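Local coordinates for protein nigritoxine (Vibrio nigripulchritudo, PDB 5M41) that is a bacterial toxin that acts against crustaceans and insects, at residues 128-136 and 184-192. Residues are numbered along the deposited sequence; the frame is centred on the assembly and turned at random.
With MG (magnesium ion), chain B.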
ATOM      1  N   ARG A 128      18.358 -43.223  -1.128  1.00 42.91           N
ATOM      2  CA  ARG A 128      19.721 -43.048  -0.735  1.00 44.44           C
ATOM      3  C   ARG A 128      19.935 -41.758   0.056  1.00 41.93           C
ATOM      4  O   ARG A 128      20.755 -41.748   0.977  1.00 39.37           O
ATOM      5  CB  ARG A 128      20.610 -43.035  -1.967  1.00 46.91           C
ATOM      6  CG  ARG A 128      22.076 -43.231  -1.630  1.00 50.45           C
ATOM      7  CD  ARG A 128      22.880 -43.441  -2.904  1.00 54.89           C
ATOM      8  NE  ARG A 128      24.267 -43.084  -2.671  1.00 59.37           N
ATOM      9  CZ  ARG A 128      24.759 -41.860  -2.831  1.00 60.68           C
ATOM     10  NH1 ARG A 128      23.977 -40.868  -3.249  1.00 60.03           N
ATOM     11  NH2 ARG A 128      26.041 -41.632  -2.575  1.00 63.59           N
ATOM     12  N   GLN A 129      19.218 -40.698  -0.334  1.00 41.72           N
ATOM     13  CA  GLN A 129      19.242 -39.363   0.314  1.00 43.29           C
ATOM     14  C   GLN A 129      18.847 -39.410   1.782  1.00 38.70           C
ATOM     15  O   GLN A 129      19.127 -38.489   2.526  1.00 36.83           O
ATOM     16  CB  GLN A 129      18.170 -38.473  -0.317  1.00 46.03           C
ATOM     17  CG  GLN A 129      18.622 -37.561  -1.412  1.00 50.55           C
ATOM     18  CD  GLN A 129      17.431 -36.918  -2.108  1.00 49.47           C
ATOM     19  OE1 GLN A 129      16.274 -36.983  -1.644  1.00 47.30           O
ATOM     20  NE2 GLN A 129      17.703 -36.313  -3.250  1.00 56.23           N
ATOM     21  N   ASN A 130      18.106 -40.442   2.162  1.00 37.21           N
ATOM     22  CA  ASN A 130      17.591 -40.560   3.524  1.00 35.37           C
ATOM     23  C   ASN A 130      18.630 -41.022   4.533  1.00 36.00           C
ATOM     24  O   ASN A 130      18.337 -41.105   5.745  1.00 34.89           O
ATOM     25  CB  ASN A 130      16.372 -41.477   3.542  1.00 34.24           C
ATOM     26  CG  ASN A 130      15.129 -40.816   2.956  1.00 35.06           C
ATOM     27  OD1 ASN A 130      14.976 -39.611   3.043  1.00 35.57           O
ATOM     28  ND2 ASN A 130      14.222 -41.611   2.392  1.00 32.89           N
ATOM     29  N   PHE A 131      19.850 -41.294   4.041  1.00 34.72           N
ATOM     30  CA  PHE A 131      20.948 -41.733   4.876  1.00 35.10           C
ATOM     31  C   PHE A 131      21.996 -40.635   5.006  1.00 35.40           C
ATOM     32  O   PHE A 131      22.214 -39.878   4.073  1.00 36.28           O
ATOM     33  CB  PHE A 131      21.552 -43.033   4.301  1.00 35.52           C
ATOM     34  CG  PHE A 131      20.567 -44.187   4.286  1.00 37.46           C
ATOM     35  CD1 PHE A 131      20.375 -44.984   5.420  1.00 36.88           C
ATOM     36  CD2 PHE A 131      19.804 -44.452   3.144  1.00 36.87           C
ATOM     37  CE1 PHE A 131      19.462 -46.039   5.401  1.00 38.27           C
ATOM     38  CE2 PHE A 131      18.876 -45.487   3.127  1.00 38.74           C
ATOM     39  CZ  PHE A 131      18.702 -46.284   4.260  1.00 38.16           C
ATOM     40  N   THR A 132      22.635 -40.541   6.168  1.00 35.64           N
ATOM     41  CA  THR A 132      23.719 -39.581   6.369  1.00 37.11           C
ATOM     42  C   THR A 132      24.926 -39.941   5.499  1.00 39.03           C
ATOM     43  O   THR A 132      24.978 -41.049   4.936  1.00 37.25           O
ATOM     44  CB  THR A 132      24.162 -39.546   7.841  1.00 38.33           C
ATOM     45  OG1 THR A 132      24.760 -40.810   8.193  1.00 37.99           O
ATOM     46  CG2 THR A 132      22.949 -39.213   8.802  1.00 36.39           C
ATOM     47  N   SER A 133      25.899 -39.025   5.392  1.00 39.28           N
ATOM     48  CA  SER A 133      27.179 -39.346   4.728  1.00 43.41           C
ATOM     49  C   SER A 133      27.824 -40.587   5.308  1.00 44.36           C
ATOM     50  O   SER A 133      28.256 -41.480   4.563  1.00 46.01           O
ATOM     51  CB  SER A 133      28.169 -38.203   4.859  1.00 44.62           C
ATOM     52  OG  SER A 133      27.632 -37.071   4.255  1.00 48.11           O
ATOM     53  N   TRP A 134      27.863 -40.650   6.639  1.00 42.88           N
ATOM     54  CA  TRP A 134      28.382 -41.822   7.348  1.00 44.15           C
ATOM     55  C   TRP A 134      27.667 -43.101   6.985  1.00 44.91           C
ATOM     56  O   TRP A 134      28.305 -44.137   6.778  1.00 46.00           O
ATOM     57  CB  TRP A 134      28.290 -41.577   8.853  1.00 44.45           C
ATOM     58  CG  TRP A 134      28.767 -42.735   9.695  1.00 44.32           C
ATOM     59  CD1 TRP A 134      27.992 -43.632  10.415  1.00 45.53           C
ATOM     60  CD2 TRP A 134      30.145 -43.168   9.899  1.00 44.47           C
ATOM     61  NE1 TRP A 134      28.771 -44.551  11.053  1.00 44.42           N
ATOM     62  CE2 TRP A 134      30.080 -44.321  10.791  1.00 45.14           C
ATOM     63  CE3 TRP A 134      31.387 -42.719   9.461  1.00 46.17           C
ATOM     64  CZ2 TRP A 134      31.216 -44.991  11.208  1.00 46.70           C
ATOM     65  CZ3 TRP A 134      32.533 -43.415   9.877  1.00 47.71           C
ATOM     66  CH2 TRP A 134      32.445 -44.520  10.737  1.00 47.23           C
ATOM     67  N   GLU A 135      26.337 -43.047   6.895  1.00 44.05           N
ATOM     68  CA  GLU A 135      25.519 -44.236   6.654  1.00 43.44           C
ATOM     69  C   GLU A 135      25.452 -44.708   5.208  1.00 46.70           C
ATOM     70  O   GLU A 135      25.107 -45.877   4.973  1.00 45.34           O
ATOM     71  CB  GLU A 135      24.068 -44.036   7.124  1.00 42.18           C
ATOM     72  CG  GLU A 135      23.880 -43.816   8.622  1.00 41.81           C
ATOM     73  CD  GLU A 135      22.594 -43.065   8.957  1.00 41.64           C
ATOM     74  OE1 GLU A 135      21.944 -42.494   8.046  1.00 40.09           O
ATOM     75  OE2 GLU A 135      22.235 -43.053  10.152  1.00 41.48           O
ATOM     76  N   LYS A 136      25.715 -43.805   4.259  1.00 46.62           N
ATOM     77  CA  LYS A 136      25.400 -44.033   2.845  1.00 52.79           C
ATOM     78  C   LYS A 136      26.191 -45.207   2.261  1.00 57.56           C
ATOM     79  O   LYS A 136      25.730 -45.888   1.336  1.00 56.07           O
ATOM     80  CB  LYS A 136      25.702 -42.788   2.018  1.00 53.10           C
ATOM     81  CG  LYS A 136      24.497 -41.915   1.695  1.00 52.84           C
ATOM     82  CD  LYS A 136      24.992 -40.674   0.967  1.00 54.26           C
ATOM     83  CE  LYS A 136      23.861 -39.794   0.477  1.00 55.13           C
ATOM     84  NZ  LYS A 136      23.192 -39.086   1.595  1.00 57.63           N
ATOM     85  N   ARG A 184      14.579 -38.375  14.103  1.00 31.17           N
ATOM     86  CA  ARG A 184      15.514 -38.854  13.068  1.00 30.70           C
ATOM     87  C   ARG A 184      15.974 -37.737  12.122  1.00 30.38           C
ATOM     88  O   ARG A 184      17.152 -37.624  11.818  1.00 31.47           O
ATOM     89  CB  ARG A 184      14.910 -40.060  12.297  1.00 29.96           C
ATOM     90  CG  ARG A 184      15.643 -40.414  11.006  1.00 30.87           C
ATOM     91  CD  ARG A 184      17.078 -40.885  11.229  1.00 31.15           C
ATOM     92  NE  ARG A 184      17.811 -40.785   9.981  1.00 31.90           N
ATOM     93  CZ  ARG A 184      19.010 -41.298   9.753  1.00 32.90           C
ATOM     94  NH1 ARG A 184      19.668 -41.952  10.708  1.00 31.50           N
ATOM     95  NH2 ARG A 184      19.564 -41.121   8.559  1.00 32.97           N
ATOM     96  N   LEU A 185      15.049 -36.892  11.674  1.00 30.85           N
ATOM     97  CA  LEU A 185      15.403 -35.786  10.795  1.00 31.79           C
ATOM     98  C   LEU A 185      16.343 -34.807  11.530  1.00 33.12           C
ATOM     99  O   LEU A 185      17.345 -34.348  10.977  1.00 33.88           O
ATOM    100  CB  LEU A 185      14.121 -35.099  10.270  1.00 31.02           C
ATOM    101  CG  LEU A 185      14.288 -33.830   9.427  1.00 31.67           C
ATOM    102  CD1 LEU A 185      15.163 -34.163   8.208  1.00 30.08           C
ATOM    103  CD2 LEU A 185      12.949 -33.208   9.008  1.00 30.12           C
ATOM    104  N   ASP A 186      16.035 -34.482  12.783  1.00 34.12           N
ATOM    105  CA  ASP A 186      16.924 -33.607  13.562  1.00 33.71           C
ATOM    106  C   ASP A 186      18.349 -34.194  13.631  1.00 33.23           C
ATOM    107  O   ASP A 186      19.327 -33.496  13.425  1.00 32.60           O
ATOM    108  CB  ASP A 186      16.410 -33.415  14.993  1.00 34.99           C
ATOM    109  CG  ASP A 186      15.214 -32.477  15.082  1.00 37.43           C
ATOM    110  OD1 ASP A 186      14.956 -31.678  14.152  1.00 36.48           O
ATOM    111  OD2 ASP A 186      14.509 -32.558  16.104  1.00 39.65           O
ATOM    112  N   TYR A 187      18.456 -35.480  13.929  1.00 31.77           N
ATOM    113  CA  TYR A 187      19.748 -36.139  13.954  1.00 33.04           C
ATOM    114  C   TYR A 187      20.447 -36.089  12.609  1.00 32.33           C
ATOM    115  O   TYR A 187      21.640 -35.832  12.530  1.00 34.41           O
ATOM    116  CB  TYR A 187      19.581 -37.600  14.386  1.00 33.40           C
ATOM    117  CG  TYR A 187      20.827 -38.447  14.217  1.00 34.20           C
ATOM    118  CD1 TYR A 187      21.923 -38.296  15.069  1.00 32.23           C
ATOM    119  CD2 TYR A 187      20.887 -39.439  13.229  1.00 36.16           C
ATOM    120  CE1 TYR A 187      23.065 -39.094  14.922  1.00 32.99           C
ATOM    121  CE2 TYR A 187      22.018 -40.253  13.077  1.00 35.98           C
ATOM    122  CZ  TYR A 187      23.100 -40.080  13.936  1.00 34.53           C
ATOM    123  OH  TYR A 187      24.218 -40.887  13.776  1.00 36.06           O
ATOM    124  N   HIS A 188      19.718 -36.377  11.544  1.00 32.42           N
ATOM    125  CA  HIS A 188      20.304 -36.360  10.196  1.00 33.04           C
ATOM    126  C   HIS A 188      20.890 -35.008   9.887  1.00 34.59           C
ATOM    127  O   HIS A 188      22.062 -34.875   9.473  1.00 37.00           O
ATOM    128  CB  HIS A 188      19.235 -36.754   9.179  1.00 31.79           C
ATOM    129  CG  HIS A 188      19.758 -36.980   7.785  1.00 32.35           C
ATOM    130  ND1 HIS A 188      19.187 -37.863   6.939  1.00 33.17           N
ATOM    131  CD2 HIS A 188      20.817 -36.391   7.088  1.00 33.61           C
ATOM    132  CE1 HIS A 188      19.861 -37.863   5.759  1.00 33.95           C
ATOM    133  NE2 HIS A 188      20.854 -36.962   5.848  1.00 35.09           N
ATOM    134  N   VAL A 189      20.109 -33.965  10.121  1.00 34.36           N
ATOM    135  CA  VAL A 189      20.618 -32.596   9.981  1.00 33.93           C
ATOM    136  C   VAL A 189      21.845 -32.338  10.851  1.00 36.04           C
ATOM    137  O   VAL A 189      22.810 -31.692  10.394  1.00 36.00           O
ATOM    138  CB  VAL A 189      19.517 -31.557  10.279  1.00 33.84           C
ATOM    139  CG1 VAL A 189      20.114 -30.148  10.403  1.00 36.15           C
ATOM    140  CG2 VAL A 189      18.448 -31.643   9.197  1.00 32.57           C
ATOM    141  N   SER A 190      21.848 -32.843  12.085  1.00 37.37           N
ATOM    142  CA  SER A 190      23.007 -32.585  12.954  1.00 38.90           C
ATOM    143  C   SER A 190      24.260 -33.369  12.547  1.00 39.11           C
ATOM    144  O   SER A 190      25.377 -32.982  12.898  1.00 39.88           O
ATOM    145  CB  SER A 190      22.696 -32.861  14.415  1.00 40.50           C
ATOM    146  OG  SER A 190      22.889 -34.213  14.712  1.00 40.73           O
ATOM    147  N   GLN A 191      24.073 -34.481  11.848  1.00 37.59           N
ATOM    148  CA  GLN A 191      25.206 -35.241  11.322  1.00 38.49           C
ATOM    149  C   GLN A 191      25.885 -34.649  10.072  1.00 40.57           C
ATOM    150  O   GLN A 191      26.955 -35.120   9.655  1.00 41.46           O
ATOM    151  CB  GLN A 191      24.750 -36.660  11.023  1.00 37.54           C
ATOM    152  CG  GLN A 191      24.534 -37.463  12.290  1.00 36.42           C
ATOM    153  CD  GLN A 191      25.845 -37.840  12.952  1.00 37.94           C
ATOM    154  OE1 GLN A 191      26.654 -38.574  12.365  1.00 39.10           O
ATOM    155  NE2 GLN A 191      26.053 -37.372  14.181  1.00 36.04           N
ATOM    156  N   GLU A 192      25.252 -33.651   9.461  1.00 40.45           N
ATOM    157  CA  GLU A 192      25.683 -33.121   8.171  1.00 43.92           C
ATOM    158  C   GLU A 192      26.100 -31.657   8.333  1.00 45.71           C
ATOM    159  O   GLU A 192      25.742 -31.044   9.315  1.00 43.26           O
ATOM    160  CB  GLU A 192      24.581 -33.298   7.115  1.00 42.90           C
ATOM    161  CG  GLU A 192      24.189 -34.747   6.855  1.00 43.78           C
ATOM    162  CD  GLU A 192      25.374 -35.594   6.392  1.00 47.23           C
ATOM    163  OE1 GLU A 192      26.156 -35.150   5.532  1.00 48.96           O
ATOM    164  OE2 GLU A 192      25.543 -36.701   6.917  1.00 50.37           O
TER
HETATM  165 MG    MG B 801      24.473 -29.907  10.760  1.00 39.17          MG
HETATM  166  O   HOH W   1      22.824 -36.605   3.912  1.00 33.44           O
HETATM  167  O   HOH W   2      25.650 -40.639  10.696  1.00 34.05           O
HETATM  168  O   HOH W   3      27.425 -38.173   8.382  1.00 34.05           O
HETATM  169  O   HOH W   4      24.210 -42.679  12.010  1.00 30.14           O
HETATM  170  O   HOH W   5      26.121 -30.488  12.331  1.00 50.04           O
HETATM  171  O   HOH W   6      23.392 -28.972  12.795  1.00 36.17           O
HETATM  172  O   HOH W   7      25.934 -27.977  10.163  1.00 52.79           O
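A bidentate salt bridge between Glu135 and Arg184 and a pair of hydrogen bonds from Ser133 to the Glu192 carboxylate join the short helix 133-136 to the C-terminal half of helix 177-191 and the residue after it, in the N-terminal part of this elongated toxin. Arg184 meets Glu135 end-on: Arg184 NH2 lies 2.8 Å from Glu135 OE1 and NH1 lies 2.8 Å from OE2, each carboxylate oxygen using its syn lone pair. The planes are 11° apart and the bonds nearly straight; two such bonds restrain rotation of both groups. Glu135 OE1 also accepts from Thr132 N, above the carboxylate plane, while Thr132 OG1 takes Glu135 N. Thr132 and Glu135 thus form a capping box at the start of helix 133-136, while the same Glu135 carboxylate ties it to helix 177-191.

Threonine suits the N-cap doubly. Its OG1 sits between backbone N and carbonyl carbon (chi1 66°), where it can cap, and Thr132 CG2 is left to rest over the His188 ring, a CH-pi contact 4.1 Å from the centroid, and against Gln191 CB.

Just past the end of helix 177-191, Glu192, bent at chi2 (-59°), brings its carboxylate back to the N-terminus of helix 133-136. Ser133 N reaches Glu192 OE2 from above the plane at 2.8 Å; serine's short hydroxyl, turned beside the backbone N, adds a second bond, Ser133 OG to Glu192 OE1 at 2.7 Å. The main-chain O of Glu192, with Val189 O and Asp195, binds the magnesium ion, so the residue serves metal and contact at once.

Arg184 NE and His188 ND1 are both hydrogen-bonded to Thr84 OG1, and Asn130 pairs with Asn102 of strand 98-102, while helix 195-203 packs Leu202 on His188 and Ile198 on Glu192.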